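Local coordinates for protein phosphoglycolate phosphatase (Thermoplasma acidophilum, PDB 1KYT) that hydrolyses 2-phosphoglycolate to glycolate and phosphate as a magnesium-dependent, homodimeric HAD-superfamily phosphatase, and less efficiently releases phosphate from inorganic pyrophosphate, at residues A[87-92]-A[113-118]. The protein carries 1 engineered substitution. Sequence-based numbering, arbitrary orientation. Where two conformers were deposited one is given.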
ATOM      1  N   GLU A  87       6.194  -8.816 -19.953  0.50 17.04           N
ATOM      2  CA  GLU A  87       6.865  -8.350 -21.165  0.50 19.13           C
ATOM      3  C   GLU A  87       7.918  -7.285 -20.872  0.50 18.60           C
ATOM      4  O   GLU A  87       9.012  -7.312 -21.430  0.50 20.89           O
ATOM      5  CB  GLU A  87       5.831  -7.803 -22.160  0.50 22.99           C
ATOM      6  CG  GLU A  87       4.878  -8.855 -22.712  0.50 28.13           C
ATOM      7  CD  GLU A  87       5.611 -10.020 -23.349  0.50 32.52           C
ATOM      8  OE1 GLU A  87       6.514  -9.769 -24.174  0.50 36.17           O
ATOM      9  OE2 GLU A  87       5.288 -11.184 -23.030  0.50 36.21           O
ATOM     10  N   GLY A  88       7.582  -6.358 -19.980  1.00 17.34           N
ATOM     11  CA  GLY A  88       8.513  -5.288 -19.635  1.00 15.58           C
ATOM     12  C   GLY A  88       9.598  -5.714 -18.665  1.00 14.16           C
ATOM     13  O   GLY A  88      10.777  -5.421 -18.849  1.00 13.22           O
ATOM     14  N   THR A  89       9.215  -6.406 -17.598  1.00 13.84           N
ATOM     15  CA  THR A  89      10.228  -6.846 -16.666  1.00 13.51           C
ATOM     16  C   THR A  89      11.216  -7.786 -17.375  1.00 12.98           C
ATOM     17  O   THR A  89      12.412  -7.695 -17.153  1.00 11.42           O
ATOM     18  CB  THR A  89       9.603  -7.540 -15.456  1.00 10.13           C
ATOM     19  OG1 THR A  89       8.710  -8.575 -15.900  1.00 11.66           O
ATOM     20  CG2 THR A  89       8.852  -6.530 -14.607  1.00  9.21           C
ATOM     21  N   ASN A  90      10.722  -8.660 -18.255  1.00 14.69           N
ATOM     22  CA  ASN A  90      11.620  -9.567 -18.963  1.00 15.11           C
ATOM     23  C   ASN A  90      12.615  -8.805 -19.826  1.00 14.40           C
ATOM     24  O   ASN A  90      13.782  -9.183 -19.916  1.00 14.29           O
ATOM     25  CB  ASN A  90      10.840 -10.582 -19.829  1.00 16.20           C
ATOM     26  CG  ASN A  90      10.354 -11.798 -19.031  1.00 17.50           C
ATOM     27  OD1 ASN A  90      10.796 -12.045 -17.914  1.00 17.43           O
ATOM     28  ND2 ASN A  90       9.444 -12.566 -19.618  1.00 18.67           N
ATOM     29  N   LYS A  91      12.161  -7.720 -20.441  1.00 18.02           N
ATOM     30  CA  LYS A  91      13.016  -6.900 -21.295  1.00 20.24           C
ATOM     31  C   LYS A  91      14.074  -6.170 -20.470  1.00 20.28           C
ATOM     32  O   LYS A  91      15.209  -5.978 -20.915  1.00 18.83           O
ATOM     33  CB  LYS A  91      12.181  -5.871 -22.060  1.00 22.70           C
ATOM     34  CG  LYS A  91      13.026  -4.828 -22.791  1.00 30.59           C
ATOM     35  CD  LYS A  91      12.171  -3.779 -23.484  1.00 34.37           C
ATOM     36  CE  LYS A  91      13.037  -2.719 -24.157  1.00 37.58           C
ATOM     37  NZ  LYS A  91      14.005  -3.316 -25.119  1.00 39.81           N
ATOM     38  N   PHE A  92      13.690  -5.748 -19.272  1.00 18.38           N
ATOM     39  CA  PHE A  92      14.609  -5.050 -18.387  1.00 18.55           C
ATOM     40  C   PHE A  92      15.728  -6.012 -18.017  1.00 17.29           C
ATOM     41  O   PHE A  92      16.895  -5.638 -17.989  1.00 18.62           O
ATOM     42  CB  PHE A  92      13.876  -4.590 -17.124  1.00 19.52           C
ATOM     43  CG  PHE A  92      14.739  -3.810 -16.163  1.00 18.41           C
ATOM     44  CD1 PHE A  92      14.949  -2.448 -16.340  1.00 16.01           C
ATOM     45  CD2 PHE A  92      15.329  -4.440 -15.074  1.00 17.21           C
ATOM     46  CE1 PHE A  92      15.735  -1.721 -15.435  1.00 16.21           C
ATOM     47  CE2 PHE A  92      16.117  -3.723 -14.162  1.00 16.23           C
ATOM     48  CZ  PHE A  92      16.318  -2.364 -14.345  1.00 16.71           C
ATOM     49  N   ALA A 113       3.779 -12.938 -14.868  1.00 11.73           N
ATOM     50  CA  ALA A 113       3.495 -11.560 -14.482  1.00 11.02           C
ATOM     51  C   ALA A 113       4.631 -10.736 -13.887  1.00 10.15           C
ATOM     52  O   ALA A 113       4.413  -9.585 -13.480  1.00 12.73           O
ATOM     53  CB  ALA A 113       2.319 -11.553 -13.532  1.00 11.61           C
ATOM     54  N   SER A 114       5.831 -11.300 -13.856  1.00  9.78           N
ATOM     55  CA  SER A 114       6.997 -10.613 -13.286  1.00 10.55           C
ATOM     56  C   SER A 114       8.232 -11.399 -13.664  1.00 10.11           C
ATOM     57  O   SER A 114       8.120 -12.412 -14.355  1.00 12.10           O
ATOM     58  CB  SER A 114       6.882 -10.599 -11.772  1.00 11.54           C
ATOM     59  OG  SER A 114       6.921 -11.939 -11.311  1.00 10.77           O
ATOM     60  N   THR A 115       9.399 -10.958 -13.180  1.00  9.64           N
ATOM     61  CA  THR A 115      10.668 -11.625 -13.481  1.00 10.51           C
ATOM     62  C   THR A 115      11.559 -11.821 -12.257  1.00  9.46           C
ATOM     63  O   THR A 115      11.888 -10.865 -11.542  1.00 12.10           O
ATOM     64  CB  THR A 115      11.461 -10.839 -14.533  1.00  8.27           C
ATOM     65  OG1 THR A 115      10.584 -10.469 -15.591  1.00  5.96           O
ATOM     66  CG2 THR A 115      12.568 -11.685 -15.142  1.00  8.86           C
ATOM     67  N   GLY A 116      11.928 -13.073 -12.016  1.00 11.45           N
ATOM     68  CA  GLY A 116      12.794 -13.402 -10.901  1.00 11.50           C
ATOM     69  C   GLY A 116      14.245 -13.313 -11.338  1.00  9.07           C
ATOM     70  O   GLY A 116      14.544 -13.430 -12.525  1.00 11.36           O
ATOM     71  N   PHE A 117      15.159 -13.093 -10.403  1.00 10.15           N
ATOM     72  CA  PHE A 117      16.555 -12.992 -10.800  1.00 11.14           C
ATOM     73  C   PHE A 117      17.554 -13.111  -9.665  1.00  9.48           C
ATOM     74  O   PHE A 117      17.199 -12.987  -8.497  1.00 11.61           O
ATOM     75  CB  PHE A 117      16.803 -11.654 -11.536  1.00 10.81           C
ATOM     76  CG  PHE A 117      16.664 -10.419 -10.653  1.00  9.91           C
ATOM     77  CD1 PHE A 117      15.410  -9.887 -10.365  1.00  8.80           C
ATOM     78  CD2 PHE A 117      17.793  -9.799 -10.115  1.00  9.11           C
ATOM     79  CE1 PHE A 117      15.280  -8.757  -9.559  1.00 10.11           C
ATOM     80  CE2 PHE A 117      17.679  -8.674  -9.314  1.00  7.87           C
ATOM     81  CZ  PHE A 117      16.421  -8.146  -9.031  1.00  8.75           C
ATOM     82  N   ASP A 118      18.797 -13.406 -10.035  1.00 10.07           N
ATOM     83  CA  ASP A 118      19.911 -13.455  -9.090  1.00 10.34           C
ATOM     84  C   ASP A 118      20.763 -12.246  -9.463  1.00 12.39           C
ATOM     85  O   ASP A 118      20.819 -11.849 -10.638  1.00 11.89           O
ATOM     86  CB  ASP A 118      20.785 -14.704  -9.258  1.00 11.41           C
ATOM     87  CG  ASP A 118      20.058 -15.980  -8.935  1.00 15.28           C
ATOM     88  OD1 ASP A 118      19.150 -15.937  -8.088  1.00 13.26           O
ATOM     89  OD2 ASP A 118      20.423 -17.031  -9.520  1.00 15.41           O
TER
HETATM   90  O   HOH W   1       9.419 -13.689 -16.346  1.00 18.15           O
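Thr-115 reaches from its strand into the first turn of helix 87-96, where Thr-89 and Asn-90 meet it. Its CB lies 3.7 Å from Asn-90 OD1 and little farther from Thr-89 OG1, and from there the side chain forks. One branch, the methyl CG2, stands anti to the backbone N and approaches the Asn-90 oxygen, 3.3 Å from OD1. The other, OG1, enters the angle between the two helix residues: it donates to Asn-90 OD1 at 2.8 Å, from 45° above the carbonyl plane, and sits 2.7 Å from Thr-89 OG1. That second hydroxyl, placed between its own backbone N and carbonyl carbon (chi1 52°), has one proton for which Thr-115 OG1 and Asn-86 O, of the residue just before the helix, compete. The contact lies in the cap domain of this HAD phosphatase, apart from the main sheet that carries the nucleophile Asp-11; 115-117 pairs antiparallel with 144-149, and helix 87-96 packs on this cap sheet, with Thr-89 also on Leu-147 and Phe-136. A water extends the polar link, giving hydrogens to Asn-90 OD1 and to Ser-114 O, each at 2.7 Å. An alanine in place of Asn-90 would probably leave both the Thr-115 hydroxyl and this water without their acceptor on the helix. Ser-114 CB points away from the helix, and its OG hydrogen-bonds Glu-68 OE1.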